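Local coordinates for protein phosphopantetheine adenylyltransferase (Archaeoglobus fulgidus, PDB 3DO8) that probably transfers an adenylyl group from ATP to 4'-phosphopantetheine, giving dephospho-CoA and pyrophosphate in coenzyme A biosynthesis, at residues M1-H13 with A23-T36. Residues are numbered along the deposited sequence; the frame is centred on the assembly and turned at random.
Sequences MKVALGGTFEPLH and AIKLGGRDITIGVT
Strands 3-7 and 31-36, joined by helix 14-27, form the first beta-alpha-beta unit of the nucleotidyltransferase fold; the two strands pair in parallel. V3, L5 and G7 lie beside I31, I33 and V35, and the side chains of V3, L5, I31, I33 and V35 share the sheet face on which helix 14-27 packs. Alternating backbone bonds run from V3 N to D30 O up to T36 N to G7 O; G34 N to L5 O is 2.8 Å, 168° at the hydrogen. Helix 14-27 is the crossover, and its last turn lies over V3. With CG1 anti to the backbone N (chi1 -178°), V3 turns both methyls to the helix: CG1 meets A23 CB at 3.9 Å. Its other methyl, CG2, rests on G27 CA at 3.5 Å and on L26 CB. L5 CD2 reaches A23 CB at 4.1 Å. These strands lie inside the five-stranded parallel sheet of this Rossmann-like domain, which belongs to the HUP clan, flanked by strands 71-75 and 89-92. The F9 ring folds back along the strand ends, its edge to G34 O, with CE2 3.5 Å from that oxygen. I33 CG2 and V35 CG2 touch the same ring obliquely. T8 OG1 and T36 OG1 share a hydrogen bond of 2.7 Å, and R54 binds the carbonyl oxygens of both threonines. At the other end, D30 OD1 accepts a weak bond from K2 N, while K2 NZ makes a salt bridge with E88.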
loop_
_atom_site.group_PDB
_atom_site.type_symbol
_atom_site.label_atom_id
_atom_site.label_comp_id
_atom_site.label_asym_id
_atom_site.label_seq_id
_atom_site.Cartn_x
_atom_site.Cartn_y
_atom_site.Cartn_z
ATOM N N MET A 1 1.980 6.985 -16.175
ATOM C CA MET A 1 3.055 6.550 -15.271
ATOM C C MET A 1 2.431 5.729 -14.127
ATOM O O MET A 1 1.401 6.094 -13.619
ATOM C CB MET A 1 3.723 7.836 -14.810
ATOM C CG MET A 1 5.168 7.781 -14.859
ATOM S SD MET A 1 5.453 6.806 -13.404
ATOM C CE MET A 1 7.031 6.086 -13.807
ATOM N N LYS A 2 2.995 4.591 -13.730
ATOM C CA LYS A 2 2.203 3.697 -12.974
ATOM C C LYS A 2 2.124 4.258 -11.530
ATOM O O LYS A 2 1.018 4.379 -11.001
ATOM C CB LYS A 2 2.678 2.221 -13.015
ATOM C CG LYS A 2 1.585 1.255 -12.645
ATOM C CD LYS A 2 1.964 -0.181 -12.949
ATOM C CE LYS A 2 0.951 -1.156 -12.407
ATOM N NZ LYS A 2 -0.048 -1.513 -13.430
ATOM N N VAL A 3 3.270 4.596 -10.902
ATOM C CA VAL A 3 3.268 4.873 -9.444
ATOM C C VAL A 3 4.058 6.148 -9.098
ATOM O O VAL A 3 5.205 6.306 -9.543
ATOM C CB VAL A 3 3.884 3.708 -8.638
ATOM C CG1 VAL A 3 3.803 4.014 -7.138
ATOM C CG2 VAL A 3 3.225 2.383 -8.980
ATOM N N ALA A 4 3.438 7.032 -8.309
ATOM C CA ALA A 4 4.039 8.226 -7.716
ATOM C C ALA A 4 4.416 8.012 -6.256
ATOM O O ALA A 4 3.665 7.415 -5.524
ATOM C CB ALA A 4 3.091 9.364 -7.782
ATOM N N LEU A 5 5.602 8.480 -5.892
ATOM C CA LEU A 5 6.114 8.481 -4.541
ATOM C C LEU A 5 6.943 9.746 -4.411
ATOM O O LEU A 5 7.673 10.077 -5.302
ATOM C CB LEU A 5 7.062 7.274 -4.324
ATOM C CG LEU A 5 7.897 7.221 -3.067
ATOM C CD1 LEU A 5 7.017 7.196 -1.818
ATOM C CD2 LEU A 5 8.779 6.031 -3.123
ATOM N N GLY A 6 6.861 10.419 -3.281
ATOM C CA GLY A 6 7.646 11.621 -3.051
ATOM C C GLY A 6 8.161 11.735 -1.643
ATOM O O GLY A 6 7.655 11.082 -0.741
ATOM N N GLY A 7 9.191 12.553 -1.469
ATOM C CA GLY A 7 9.750 12.773 -0.153
ATOM C C GLY A 7 10.962 13.677 -0.171
ATOM O O GLY A 7 11.421 14.111 -1.219
ATOM N N THR A 8 11.445 13.969 1.031
ATOM C CA THR A 8 12.697 14.676 1.234
ATOM C C THR A 8 13.840 13.665 1.413
ATOM O O THR A 8 14.914 13.887 0.924
ATOM C CB THR A 8 12.594 15.615 2.454
ATOM O OG1 THR A 8 11.663 16.646 2.165
ATOM C CG2 THR A 8 13.932 16.219 2.779
ATOM N N PHE A 9 13.577 12.560 2.103
ATOM C CA PHE A 9 14.528 11.435 2.239
ATOM C C PHE A 9 15.780 11.850 2.976
ATOM O O PHE A 9 16.902 11.446 2.597
ATOM C CB PHE A 9 14.878 10.801 0.875
ATOM C CG PHE A 9 13.680 10.287 0.117
ATOM C CD1 PHE A 9 13.067 9.088 0.472
ATOM C CD2 PHE A 9 13.147 11.008 -0.946
ATOM C CE1 PHE A 9 11.946 8.609 -0.242
ATOM C CE2 PHE A 9 12.034 10.573 -1.615
ATOM C CZ PHE A 9 11.426 9.371 -1.286
ATOM N N GLU A 10 15.614 12.606 4.059
ATOM C CA GLU A 10 16.759 12.984 4.891
ATOM C C GLU A 10 16.475 12.719 6.352
ATOM O O GLU A 10 15.616 13.391 6.927
ATOM C CB GLU A 10 17.152 14.452 4.709
ATOM C CG GLU A 10 18.359 14.853 5.580
ATOM C CD GLU A 10 18.735 16.292 5.472
ATOM O OE1 GLU A 10 18.539 16.889 4.393
ATOM O OE2 GLU A 10 19.225 16.857 6.494
ATOM N N PRO A 11 17.161 11.736 6.947
ATOM C CA PRO A 11 17.969 10.743 6.258
ATOM C C PRO A 11 17.021 9.727 5.606
ATOM O O PRO A 11 15.796 9.810 5.766
ATOM C CB PRO A 11 18.740 10.071 7.381
ATOM C CG PRO A 11 17.849 10.144 8.492
ATOM C CD PRO A 11 17.068 11.428 8.376
ATOM N N LEU A 12 17.601 8.813 4.845
ATOM C CA LEU A 12 16.849 7.747 4.206
ATOM C C LEU A 12 16.674 6.619 5.215
ATOM O O LEU A 12 17.625 5.857 5.473
ATOM C CB LEU A 12 17.588 7.273 2.962
ATOM C CG LEU A 12 16.868 6.258 2.061
ATOM C CD1 LEU A 12 16.490 4.944 2.731
ATOM C CD2 LEU A 12 15.659 6.822 1.495
ATOM N N HIS A 13 15.489 6.530 5.819
ATOM C CA HIS A 13 15.256 5.639 6.965
ATOM C C HIS A 13 14.364 4.473 6.611
ATOM O O HIS A 13 13.935 4.331 5.449
ATOM C CB HIS A 13 14.715 6.422 8.168
ATOM C CG HIS A 13 13.439 7.165 7.922
ATOM N ND1 HIS A 13 12.283 6.564 7.458
ATOM C CD2 HIS A 13 13.137 8.478 8.086
ATOM C CE1 HIS A 13 11.326 7.473 7.376
ATOM N NE2 HIS A 13 11.819 8.643 7.748
ATOM N N ALA A 23 6.164 0.832 -3.509
ATOM C CA ALA A 23 6.063 1.509 -4.802
ATOM C C ALA A 23 6.651 0.645 -5.917
ATOM O O ALA A 23 6.071 0.550 -6.992
ATOM C CB ALA A 23 6.738 2.873 -4.771
ATOM N N ILE A 24 7.810 0.022 -5.676
ATOM C CA ILE A 24 8.454 -0.795 -6.688
ATOM C C ILE A 24 7.706 -2.091 -6.958
ATOM O O ILE A 24 7.624 -2.541 -8.107
ATOM C CB ILE A 24 9.948 -1.041 -6.362
ATOM C CG1 ILE A 24 10.689 0.304 -6.431
ATOM C CG2 ILE A 24 10.529 -2.051 -7.310
ATOM C CD1 ILE A 24 12.176 0.295 -6.031
ATOM N N LYS A 25 7.160 -2.698 -5.916
ATOM C CA LYS A 25 6.337 -3.870 -6.098
ATOM C C LYS A 25 5.100 -3.526 -6.928
ATOM O O LYS A 25 4.685 -4.317 -7.789
ATOM C CB LYS A 25 6.020 -4.534 -4.749
ATOM C CG LYS A 25 7.250 -5.271 -4.194
ATOM C CD LYS A 25 7.117 -5.777 -2.785
ATOM C CE LYS A 25 8.344 -6.632 -2.434
ATOM N NZ LYS A 25 8.463 -6.898 -0.983
ATOM N N LEU A 26 4.533 -2.338 -6.734
ATOM C CA LEU A 26 3.357 -1.937 -7.497
ATOM C C LEU A 26 3.686 -1.575 -8.927
ATOM O O LEU A 26 2.893 -1.883 -9.823
ATOM C CB LEU A 26 2.638 -0.734 -6.850
ATOM C CG LEU A 26 1.913 -1.018 -5.543
ATOM C CD1 LEU A 26 1.369 0.302 -4.931
ATOM C CD2 LEU A 26 0.798 -2.054 -5.720
ATOM N N GLY A 27 4.801 -0.864 -9.136
ATOM C CA GLY A 27 5.085 -0.200 -10.413
ATOM C C GLY A 27 6.268 -0.700 -11.208
ATOM O O GLY A 27 6.409 -0.361 -12.385
ATOM N N GLY A 28 7.140 -1.475 -10.569
ATOM C CA GLY A 28 8.381 -1.906 -11.206
ATOM C C GLY A 28 9.217 -0.696 -11.554
ATOM O O GLY A 28 9.383 0.190 -10.754
ATOM N N ARG A 29 9.708 -0.640 -12.795
ATOM C CA ARG A 29 10.462 0.502 -13.296
ATOM C C ARG A 29 9.569 1.698 -13.668
ATOM O O ARG A 29 10.088 2.784 -13.987
ATOM C CB ARG A 29 11.206 0.105 -14.541
ATOM C CG ARG A 29 12.030 -1.196 -14.453
ATOM C CD ARG A 29 13.359 -0.996 -13.886
ATOM N NE ARG A 29 14.122 0.046 -14.593
ATOM C CZ ARG A 29 15.085 -0.142 -15.496
ATOM N NH1 ARG A 29 15.683 0.928 -16.013
ATOM N NH2 ARG A 29 15.476 -1.362 -15.862
ATOM N N ASP A 30 8.248 1.515 -13.611
ATOM C CA ASP A 30 7.282 2.526 -14.057
ATOM C C ASP A 30 6.884 3.335 -12.841
ATOM O O ASP A 30 5.707 3.514 -12.548
ATOM C CB ASP A 30 6.054 1.820 -14.668
ATOM C CG ASP A 30 5.215 2.711 -15.598
ATOM O OD1 ASP A 30 5.491 3.923 -15.719
ATOM O OD2 ASP A 30 4.243 2.160 -16.208
ATOM N N ILE A 31 7.873 3.788 -12.115
ATOM C CA ILE A 31 7.675 4.625 -10.931
ATOM C C ILE A 31 8.451 5.908 -11.163
ATOM O O ILE A 31 9.441 5.934 -11.899
ATOM C CB ILE A 31 8.166 3.966 -9.645
ATOM C CG1 ILE A 31 9.695 3.771 -9.621
ATOM C CG2 ILE A 31 7.483 2.604 -9.444
ATOM C CD1 ILE A 31 10.162 3.312 -8.263
ATOM N N THR A 32 7.968 6.951 -10.519
ATOM C CA THR A 32 8.660 8.220 -10.437
ATOM C C THR A 32 8.789 8.559 -8.993
ATOM O O THR A 32 7.772 8.575 -8.270
ATOM C CB THR A 32 7.897 9.326 -11.176
ATOM O OG1 THR A 32 7.706 8.925 -12.538
ATOM C CG2 THR A 32 8.649 10.590 -11.172
ATOM N N ILE A 33 10.036 8.784 -8.552
ATOM C CA ILE A 33 10.307 9.202 -7.203
ATOM C C ILE A 33 10.612 10.702 -7.208
ATOM O O ILE A 33 11.603 11.132 -7.806
ATOM C CB ILE A 33 11.504 8.438 -6.556
ATOM C CG1 ILE A 33 11.274 6.915 -6.618
ATOM C CG2 ILE A 33 11.682 8.918 -5.126
ATOM C CD1 ILE A 33 12.380 6.110 -5.933
ATOM N N GLY A 34 9.757 11.477 -6.556
ATOM C CA GLY A 34 9.980 12.892 -6.390
ATOM C C GLY A 34 10.843 13.107 -5.170
ATOM O O GLY A 34 10.586 12.510 -4.106
ATOM N N VAL A 35 11.855 13.961 -5.320
ATOM C CA VAL A 35 12.685 14.370 -4.195
ATOM C C VAL A 35 12.556 15.899 -4.064
ATOM O O VAL A 35 12.726 16.641 -5.048
ATOM C CB VAL A 35 14.134 13.906 -4.422
ATOM C CG1 VAL A 35 15.061 14.493 -3.338
ATOM C CG2 VAL A 35 14.171 12.357 -4.481
ATOM N N THR A 36 12.256 16.370 -2.856
ATOM C CA THR A 36 11.993 17.790 -2.644
ATOM C C THR A 36 13.223 18.642 -2.965
ATOM O O THR A 36 14.361 18.281 -2.646
ATOM C CB THR A 36 11.564 18.059 -1.193
ATOM O OG1 THR A 36 12.520 17.485 -0.309
ATOM C CG2 THR A 36 10.181 17.477 -0.894
#